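Local structure of chromosomal replication initiator protein DnaA (Aquifex aeolicus, 1L8Q) at residues L53-G58 and V68-A73; R269-A274 and F314-A319; I191-E196 and K214-L219. The protein initiates and regulates bacterial chromosomal replication, with its ATP-bound form binding the replication origin, oriC, to begin assembly of the initiation complex. One frame throughout, in Å; residues are numbered along the deposited sequence.

Interaction 1. Residues L53-G58 and V68-A73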
loop_
_atom_site.group_PDB
_atom_site.type_symbol
_atom_site.label_atom_id
_atom_site.label_comp_id
_atom_site.label_asym_id
_atom_site.label_seq_id
_atom_site.Cartn_x
_atom_site.Cartn_y
_atom_site.Cartn_z
ATOM N N LEU A 53 13.862 2.280 -0.153
ATOM C CA LEU A 53 14.781 3.200 -0.794
ATOM C C LEU A 53 15.279 4.282 0.180
ATOM O O LEU A 53 16.477 4.610 0.193
ATOM C CB LEU A 53 14.121 3.821 -2.015
ATOM C CG LEU A 53 14.972 4.510 -3.068
ATOM C CD1 LEU A 53 16.069 3.594 -3.550
ATOM C CD2 LEU A 53 14.073 4.902 -4.221
ATOM N N LEU A 54 14.378 4.836 0.990
ATOM C CA LEU A 54 14.795 5.849 1.959
ATOM C C LEU A 54 15.834 5.258 2.904
ATOM O O LEU A 54 16.884 5.853 3.157
ATOM C CB LEU A 54 13.609 6.356 2.768
ATOM C CG LEU A 54 12.957 7.672 2.349
ATOM C CD1 LEU A 54 12.634 7.693 0.879
ATOM C CD2 LEU A 54 11.706 7.894 3.198
ATOM N N GLN A 55 15.546 4.071 3.411
ATOM C CA GLN A 55 16.421 3.463 4.373
ATOM C C GLN A 55 17.731 2.977 3.768
ATOM O O GLN A 55 18.764 2.933 4.444
ATOM C CB GLN A 55 15.707 2.339 5.100
ATOM C CG GLN A 55 14.488 2.808 5.838
ATOM C CD GLN A 55 14.544 2.456 7.293
ATOM O OE1 GLN A 55 13.541 2.538 7.994
ATOM N NE2 GLN A 55 15.716 2.072 7.758
ATOM N N ALA A 56 17.697 2.601 2.501
ATOM C CA ALA A 56 18.925 2.186 1.850
ATOM C C ALA A 56 19.832 3.406 1.688
ATOM O O ALA A 56 21.041 3.306 1.877
ATOM C CB ALA A 56 18.643 1.543 0.530
ATOM N N ALA A 57 19.248 4.555 1.348
ATOM C CA ALA A 57 20.021 5.787 1.249
ATOM C C ALA A 57 20.646 6.107 2.598
ATOM O O ALA A 57 21.827 6.405 2.685
ATOM C CB ALA A 57 19.127 6.962 0.780
ATOM N N GLY A 58 19.840 6.046 3.649
ATOM C CA GLY A 58 20.317 6.348 4.976
ATOM C C GLY A 58 21.459 5.440 5.369
ATOM O O GLY A 58 22.481 5.894 5.873
ATOM N N VAL A 68 22.606 10.813 10.259
ATOM C CA VAL A 68 21.331 10.553 9.593
ATOM C C VAL A 68 20.168 10.385 10.540
ATOM O O VAL A 68 20.316 9.824 11.591
ATOM C CB VAL A 68 21.407 9.240 8.772
ATOM C CG1 VAL A 68 20.099 8.983 8.035
ATOM C CG2 VAL A 68 22.572 9.262 7.813
ATOM N N ILE A 69 18.998 10.863 10.157
ATOM C CA ILE A 69 17.807 10.492 10.894
ATOM C C ILE A 69 16.723 10.011 9.943
ATOM O O ILE A 69 16.505 10.586 8.876
ATOM C CB ILE A 69 17.272 11.619 11.791
ATOM C CG1 ILE A 69 18.038 11.664 13.102
ATOM C CG2 ILE A 69 15.853 11.320 12.187
ATOM C CD1 ILE A 69 17.325 12.452 14.195
ATOM N N TYR A 70 16.072 8.923 10.322
ATOM C CA TYR A 70 14.938 8.437 9.588
ATOM C C TYR A 70 13.752 8.467 10.495
ATOM O O TYR A 70 13.857 8.147 11.660
ATOM C CB TYR A 70 15.140 7.011 9.125
ATOM C CG TYR A 70 13.831 6.352 8.707
ATOM C CD1 TYR A 70 13.374 6.421 7.391
ATOM C CD2 TYR A 70 13.043 5.693 9.635
ATOM C CE1 TYR A 70 12.188 5.841 7.016
ATOM C CE2 TYR A 70 11.849 5.118 9.272
ATOM C CZ TYR A 70 11.424 5.192 7.963
ATOM O OH TYR A 70 10.224 4.594 7.614
ATOM N N SER A 71 12.604 8.820 9.956
ATOM C CA SER A 71 11.412 8.797 10.759
ATOM C C SER A 71 10.173 8.928 9.888
ATOM O O SER A 71 10.189 9.609 8.868
ATOM C CB SER A 71 11.469 9.912 11.803
ATOM O OG SER A 71 10.185 10.120 12.345
ATOM N N SER A 72 9.107 8.250 10.273
ATOM C CA SER A 72 7.859 8.398 9.562
ATOM C C SER A 72 7.221 9.641 10.107
ATOM O O SER A 72 7.487 10.036 11.230
ATOM C CB SER A 72 6.953 7.164 9.743
ATOM O OG SER A 72 6.387 7.080 11.051
ATOM N N ALA A 73 6.399 10.279 9.306
ATOM C CA ALA A 73 5.802 11.538 9.708
ATOM C C ALA A 73 4.966 11.406 10.969
ATOM O O ALA A 73 4.920 12.318 11.772
ATOM C CB ALA A 73 4.974 12.119 8.579
#
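Gln-55 and Tyr-70 face each other where helix 50-63 runs nearly antiparallel to the edge strand 68-72. The local axes make an angle of 165° and approach to 9.3 Å. The backbones draw closer toward the end of segment 53-58: CA of Gln-55 is 7.4 Å from CA of Tyr-70, whereas CA of Gly-58 and CA of Val-68 are 6.3 Å apart. Glycine brings only backbone to this narrow place, and Val-68 uses it, setting CG1 4.0 Å from Gly-58 CA and CG2 beside the carbonyl oxygen of Gly-58. The pairing illustrates the beta-alpha-beta crossover of a P-loop ATPase, in which the helix after the Walker A loop carries the chain from strand 40-43 across to the parallel strand 68-72 at the edge of the sheet. With CG anti to the backbone N (chi1 164°), the Tyr-70 ring rises from the strand toward the helix. The side chain of Gln-55 runs across that of Tyr-70 at about a right angle and lays its CG over one face of the ring, 4.3 Å from the ring centroid, in a CH-pi contact. Leu-54 CD2 comes instead to the ring edge, 4.4 Å from Tyr-70 CE1. Beyond the pair, Tyr-70 OH is hydrogen-bonded to Asp-105 OD2 on strand 101-105, a residue of the ATP site. A phenylalanine here would probably leave that carboxylate oxygen without its hydroxyl mate while the ring stayed under Gln-55. Dispersion and CH-pi contact thus join helix to strand, and the tyrosine's directional bond is spent on the nucleotide site, the nearest atoms of the Tyr-70 side chain and ADP being about 7 Å apart.

Interaction 2. Residues R269-A274 and F314-A319; sequences RKVCSA and FLEKQA
Within domain IV, the helical domain that binds double-stranded DNA, Val-271 of helix 258-272 meets Glu-316 and Ala-319 of helix 308-323. It is a worked example of a small helix-helix contact in which one branched residue does most of the work. The two methyls of Val-271 divide the task. CG2 settles against the backbone of the other helix, 3.8 Å from Glu-316 CA, and also lies 4.0 Å from CB of Glu-316. CG1, anti to the backbone N (chi1 172°), reaches the next turn, 4.2 Å from Ala-319 CB. Because alanine ends at CB and the acid is touched near its base, the chains come close: CA of Val-271 and CA of Glu-316 are only 6.2 Å apart. The rest of the glutamate stretches away from its CB, passing OE2 at 4.3 Å from Lys-270 CB. That is contact with the root of the lysine, whose far end leads off elsewhere; OE2 has a weak hydrogen bond to Tyr-266 OH instead. Just beyond Val-271 the chain turns, Ser-273 adopting a positive phi of 56°. Arg-269 bridges this turn, its NH1 donating to Ala-274 O at 3.3 Å from above the carbonyl plane. Around the contact, Leu-315 rests on Ile-263 and Leu-267 of helix 258-272, extending the interface along that helix. Cys-272 touches Leu-230 and Ile-233 of the long helix 216-241, while Arg-269 and Ala-274 lean on Ile-279 of helix 276-282, probably the first helix of the helix-turn-helix.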
loop_
_atom_site.group_PDB
_atom_site.type_symbol
_atom_site.label_atom_id
_atom_site.label_comp_id
_atom_site.label_asym_id
_atom_site.label_seq_id
_atom_site.Cartn_x
_atom_site.Cartn_y
_atom_site.Cartn_z
ATOM N N ARG A 269 -18.417 -10.885 -0.062
ATOM C CA ARG A 269 -17.529 -10.114 0.787
ATOM C C ARG A 269 -17.784 -10.408 2.255
ATOM O O ARG A 269 -16.876 -10.756 2.986
ATOM C CB ARG A 269 -17.675 -8.607 0.513
ATOM C CG ARG A 269 -16.730 -7.725 1.319
ATOM C CD ARG A 269 -15.250 -8.044 1.143
ATOM N NE ARG A 269 -14.425 -6.869 1.395
ATOM C CZ ARG A 269 -13.115 -6.894 1.595
ATOM N NH1 ARG A 269 -12.456 -8.049 1.578
ATOM N NH2 ARG A 269 -12.461 -5.760 1.814
ATOM N N LYS A 270 -19.036 -10.308 2.675
ATOM C CA LYS A 270 -19.337 -10.399 4.098
ATOM C C LYS A 270 -19.472 -11.821 4.648
ATOM O O LYS A 270 -19.110 -12.085 5.802
ATOM C CB LYS A 270 -20.566 -9.552 4.439
ATOM C CG LYS A 270 -20.371 -8.056 4.170
ATOM C CD LYS A 270 -19.227 -7.480 5.012
ATOM C CE LYS A 270 -19.325 -5.963 5.124
ATOM N NZ LYS A 270 -18.566 -5.451 6.301
ATOM N N VAL A 271 -19.984 -12.732 3.829
ATOM C CA VAL A 271 -20.213 -14.092 4.290
ATOM C C VAL A 271 -19.017 -15.037 4.102
ATOM O O VAL A 271 -18.729 -15.845 4.966
ATOM C CB VAL A 271 -21.476 -14.698 3.660
ATOM C CG1 VAL A 271 -21.579 -16.169 3.990
ATOM C CG2 VAL A 271 -22.714 -13.952 4.143
ATOM N N CYS A 272 -18.312 -14.919 2.983
ATOM C CA CYS A 272 -17.166 -15.783 2.731
ATOM C C CYS A 272 -15.814 -15.105 2.892
ATOM O O CYS A 272 -14.784 -15.738 2.675
ATOM C CB CYS A 272 -17.254 -16.420 1.351
ATOM S SG CYS A 272 -18.590 -17.614 1.183
ATOM N N SER A 273 -15.812 -13.829 3.273
ATOM C CA SER A 273 -14.550 -13.108 3.486
ATOM C C SER A 273 -13.659 -13.133 2.258
ATOM O O SER A 273 -12.462 -13.340 2.370
ATOM C CB SER A 273 -13.786 -13.708 4.662
ATOM O OG SER A 273 -14.393 -13.340 5.888
ATOM N N ALA A 274 -14.253 -12.949 1.087
ATOM C CA ALA A 274 -13.490 -12.924 -0.145
ATOM C C ALA A 274 -12.967 -11.529 -0.411
ATOM O O ALA A 274 -13.657 -10.540 -0.195
ATOM C CB ALA A 274 -14.337 -13.394 -1.295
ATOM N N PHE A 314 -30.912 -11.666 6.829
ATOM C CA PHE A 314 -31.487 -12.983 6.658
ATOM C C PHE A 314 -30.761 -13.765 5.551
ATOM O O PHE A 314 -30.533 -14.972 5.670
ATOM C CB PHE A 314 -32.967 -12.854 6.332
ATOM C CG PHE A 314 -33.641 -14.154 6.083
ATOM C CD1 PHE A 314 -34.015 -14.964 7.137
ATOM C CD2 PHE A 314 -33.905 -14.576 4.794
ATOM C CE1 PHE A 314 -34.647 -16.171 6.910
ATOM C CE2 PHE A 314 -34.526 -15.780 4.561
ATOM C CZ PHE A 314 -34.903 -16.579 5.622
ATOM N N LEU A 315 -30.404 -13.070 4.480
ATOM C CA LEU A 315 -29.698 -13.688 3.373
ATOM C C LEU A 315 -28.316 -14.170 3.825
ATOM O O LEU A 315 -27.858 -15.251 3.435
ATOM C CB LEU A 315 -29.566 -12.702 2.208
ATOM C CG LEU A 315 -30.869 -12.244 1.552
ATOM C CD1 LEU A 315 -30.586 -11.270 0.422
ATOM C CD2 LEU A 315 -31.642 -13.441 1.045
ATOM N N GLU A 316 -27.666 -13.357 4.656
ATOM C CA GLU A 316 -26.353 -13.678 5.192
ATOM C C GLU A 316 -26.403 -14.978 5.965
ATOM O O GLU A 316 -25.566 -15.854 5.779
ATOM C CB GLU A 316 -25.865 -12.556 6.109
ATOM C CG GLU A 316 -25.490 -11.275 5.389
ATOM C CD GLU A 316 -25.156 -10.156 6.352
ATOM O OE1 GLU A 316 -25.466 -10.296 7.552
ATOM O OE2 GLU A 316 -24.578 -9.141 5.912
ATOM N N LYS A 317 -27.401 -15.104 6.830
ATOM C CA LYS A 317 -27.531 -16.281 7.680
ATOM C C LYS A 317 -27.833 -17.543 6.874
ATOM O O LYS A 317 -27.248 -18.599 7.103
ATOM C CB LYS A 317 -28.589 -16.043 8.763
ATOM C CG LYS A 317 -28.181 -14.970 9.785
ATOM C CD LYS A 317 -29.379 -14.419 10.555
ATOM C CE LYS A 317 -28.946 -13.350 11.568
ATOM N NZ LYS A 317 -27.985 -12.361 10.972
ATOM N N GLN A 318 -28.737 -17.430 5.917
ATOM C CA GLN A 318 -29.049 -18.567 5.072
ATOM C C GLN A 318 -27.816 -18.999 4.275
ATOM O O GLN A 318 -27.421 -20.168 4.315
ATOM C CB GLN A 318 -30.223 -18.245 4.153
ATOM C CG GLN A 318 -31.532 -18.046 4.897
ATOM C CD GLN A 318 -31.940 -19.267 5.727
ATOM O OE1 GLN A 318 -32.060 -20.375 5.199
ATOM N NE2 GLN A 318 -32.174 -19.055 7.019
ATOM N N ALA A 319 -27.203 -18.052 3.570
ATOM C CA ALA A 319 -25.971 -18.325 2.839
ATOM C C ALA A 319 -24.964 -19.075 3.716
ATOM O O ALA A 319 -24.364 -20.052 3.279
ATOM C CB ALA A 319 -25.360 -17.040 2.325
#

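Interaction 3. Residues I191-E196 and K214-L219; sequences IDYLLE and KGFEGL
Tyr-193 and Phe-216 form the close part of this contact, an offset edge-to-face pair whose centroids lie 5.6 Å apart with the ring planes at 83°. Phe-216 leads with its edge: CE1 is 3.6 Å from Tyr-193 CB and 3.7 Å from Tyr-193 CG, so the leading carbon lodges at the root of the tyrosine and not over its ring centre. At the other end of the tyrosine, Leu-219 takes over, its CD2 lying 3.9 Å from Tyr-193 CZ. Phe-216 and Leu-219 are nearly a turn apart on one helix and both carry CG anti to the backbone N (chi1 175° and -176°), which sends the two groups to successive parts of one tyrosine. The pairing sits at the junction between the AAA+ region and domain IV, where helix 201-214 ends, Gly-215 turns the chain with positive phi and occupies the N-cap position, and the long helix 216-241 sets out. Ile-211 of helix 201-214 backs both Phe-216 and Leu-219. The looser side is backbone and solvent: the nearest CA atoms, those of Tyr-193 and Phe-216, are still 9.5 Å apart, and side chains alone bridge the interval. Here Glu-217 lies exposed, and Asp-192 turns from the interface into a salt bridge with Lys-188. The tyrosine hydroxyl is hydrogen-bonded to Glu-223, further along helix 216-241.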
loop_
_atom_site.group_PDB
_atom_site.type_symbol
_atom_site.label_atom_id
_atom_site.label_comp_id
_atom_site.label_asym_id
_atom_site.label_seq_id
_atom_site.Cartn_x
_atom_site.Cartn_y
_atom_site.Cartn_z
ATOM N N ILE A 191 5.993 -19.701 -9.625
ATOM C CA ILE A 191 6.357 -18.348 -10.046
ATOM C C ILE A 191 5.201 -17.721 -10.766
ATOM O O ILE A 191 4.828 -16.594 -10.461
ATOM C CB ILE A 191 7.600 -18.351 -10.942
ATOM C CG1 ILE A 191 8.780 -18.962 -10.181
ATOM C CG2 ILE A 191 7.945 -16.936 -11.377
ATOM C CD1 ILE A 191 9.871 -19.476 -11.056
ATOM N N ASP A 192 4.602 -18.458 -11.698
ATOM C CA ASP A 192 3.411 -17.962 -12.384
ATOM C C ASP A 192 2.257 -17.674 -11.411
ATOM O O ASP A 192 1.658 -16.600 -11.455
ATOM C CB ASP A 192 2.960 -18.906 -13.496
ATOM C CG ASP A 192 3.778 -18.732 -14.788
ATOM O OD1 ASP A 192 4.597 -17.778 -14.860
ATOM O OD2 ASP A 192 3.681 -19.509 -15.773
ATOM N N TYR A 193 1.965 -18.616 -10.519
ATOM C CA TYR A 193 0.878 -18.425 -9.573
ATOM C C TYR A 193 1.047 -17.127 -8.830
ATOM O O TYR A 193 0.081 -16.408 -8.596
ATOM C CB TYR A 193 0.823 -19.556 -8.539
ATOM C CG TYR A 193 -0.154 -19.270 -7.417
ATOM C CD1 TYR A 193 -1.509 -19.585 -7.549
ATOM C CD2 TYR A 193 0.258 -18.648 -6.258
ATOM C CE1 TYR A 193 -2.409 -19.322 -6.538
ATOM C CE2 TYR A 193 -0.647 -18.362 -5.236
ATOM C CZ TYR A 193 -1.974 -18.707 -5.383
ATOM O OH TYR A 193 -2.879 -18.419 -4.376
ATOM N N LEU A 194 2.279 -16.855 -8.421
ATOM C CA LEU A 194 2.561 -15.690 -7.635
ATOM C C LEU A 194 2.444 -14.409 -8.476
ATOM O O LEU A 194 1.962 -13.382 -7.978
ATOM C CB LEU A 194 3.933 -15.823 -6.979
ATOM C CG LEU A 194 4.017 -16.971 -5.968
ATOM C CD1 LEU A 194 5.446 -17.248 -5.563
ATOM C CD2 LEU A 194 3.129 -16.711 -4.737
ATOM N N LEU A 195 2.851 -14.474 -9.749
ATOM C CA LEU A 195 2.763 -13.302 -10.610
ATOM C C LEU A 195 1.325 -12.866 -10.735
ATOM O O LEU A 195 1.003 -11.690 -10.539
ATOM C CB LEU A 195 3.336 -13.571 -11.993
ATOM C CG LEU A 195 4.830 -13.304 -12.214
ATOM C CD1 LEU A 195 5.148 -13.404 -13.712
ATOM C CD2 LEU A 195 5.255 -11.941 -11.661
ATOM N N GLU A 196 0.453 -13.823 -11.030
ATOM C CA GLU A 196 -0.955 -13.528 -11.199
ATOM C C GLU A 196 -1.680 -13.086 -9.933
ATOM O O GLU A 196 -2.653 -12.356 -10.020
ATOM C CB GLU A 196 -1.698 -14.707 -11.826
ATOM C CG GLU A 196 -1.832 -14.635 -13.350
ATOM C CD GLU A 196 -2.679 -13.446 -13.849
ATOM O OE1 GLU A 196 -3.024 -12.549 -13.042
ATOM O OE2 GLU A 196 -3.000 -13.409 -15.066
ATOM N N LYS A 214 0.231 -25.703 3.514
ATOM C CA LYS A 214 -0.696 -26.614 2.863
ATOM C C LYS A 214 -0.104 -27.288 1.638
ATOM O O LYS A 214 -0.730 -28.163 1.041
ATOM C CB LYS A 214 -1.958 -25.853 2.443
ATOM C CG LYS A 214 -2.537 -24.940 3.516
ATOM C CD LYS A 214 -4.048 -24.835 3.376
ATOM C CE LYS A 214 -4.693 -26.024 4.091
ATOM N NZ LYS A 214 -5.971 -26.396 3.484
ATOM N N GLY A 215 1.105 -26.891 1.263
ATOM C CA GLY A 215 1.694 -27.349 0.015
ATOM C C GLY A 215 1.143 -26.496 -1.134
ATOM O O GLY A 215 0.016 -25.985 -1.053
ATOM N N PHE A 216 1.913 -26.338 -2.209
ATOM C CA PHE A 216 1.432 -25.507 -3.307
ATOM C C PHE A 216 0.096 -26.042 -3.816
ATOM O O PHE A 216 -0.842 -25.280 -4.083
ATOM C CB PHE A 216 2.444 -25.436 -4.451
ATOM C CG PHE A 216 1.938 -24.683 -5.654
ATOM C CD1 PHE A 216 1.670 -23.321 -5.571
ATOM C CD2 PHE A 216 1.713 -25.343 -6.860
ATOM C CE1 PHE A 216 1.196 -22.631 -6.643
ATOM C CE2 PHE A 216 1.242 -24.657 -7.972
ATOM C CZ PHE A 216 0.979 -23.282 -7.865
ATOM N N GLU A 217 -0.001 -27.356 -3.938
ATOM C CA GLU A 217 -1.227 -27.957 -4.470
ATOM C C GLU A 217 -2.378 -27.972 -3.456
ATOM O O GLU A 217 -3.543 -28.131 -3.832
ATOM C CB GLU A 217 -0.960 -29.341 -5.062
ATOM C CG GLU A 217 0.099 -29.297 -6.150
ATOM C CD GLU A 217 0.310 -30.629 -6.845
ATOM O OE1 GLU A 217 0.028 -31.677 -6.245
ATOM O OE2 GLU A 217 0.770 -30.632 -7.997
ATOM N N GLY A 218 -2.038 -27.768 -2.186
ATOM C CA GLY A 218 -3.021 -27.660 -1.133
ATOM C C GLY A 218 -3.690 -26.312 -1.234
ATOM O O GLY A 218 -4.902 -26.202 -1.074
ATOM N N LEU A 219 -2.898 -25.288 -1.544
ATOM C CA LEU A 219 -3.418 -23.936 -1.712
ATOM C C LEU A 219 -4.317 -23.878 -2.928
ATOM O O LEU A 219 -5.400 -23.286 -2.889
ATOM C CB LEU A 219 -2.278 -22.911 -1.834
ATOM C CG LEU A 219 -2.781 -21.458 -1.925
ATOM C CD1 LEU A 219 -3.799 -21.145 -0.804
ATOM C CD2 LEU A 219 -1.602 -20.475 -1.922
#

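Followed from the N terminus, the chain meets interaction 1 first, interaction 3 next and interaction 2 last; each closes before the next opens, so none nests or crosses. Interaction 1 closes a short connection between helix 50-63 and strand 68-72 in the nucleotide-binding core. Interaction 3 closes a span containing helix 201-214 and links the end of the AAA+ region to the start of helix 216-241. Interaction 2 closes the longest loop, 39 residues, within domain IV. The centres of interactions 1 and 3 are 34 Å apart and those of 3 and 2 are 26 Å apart, while interactions 1 and 2 lie on opposite sides of the chain's centre.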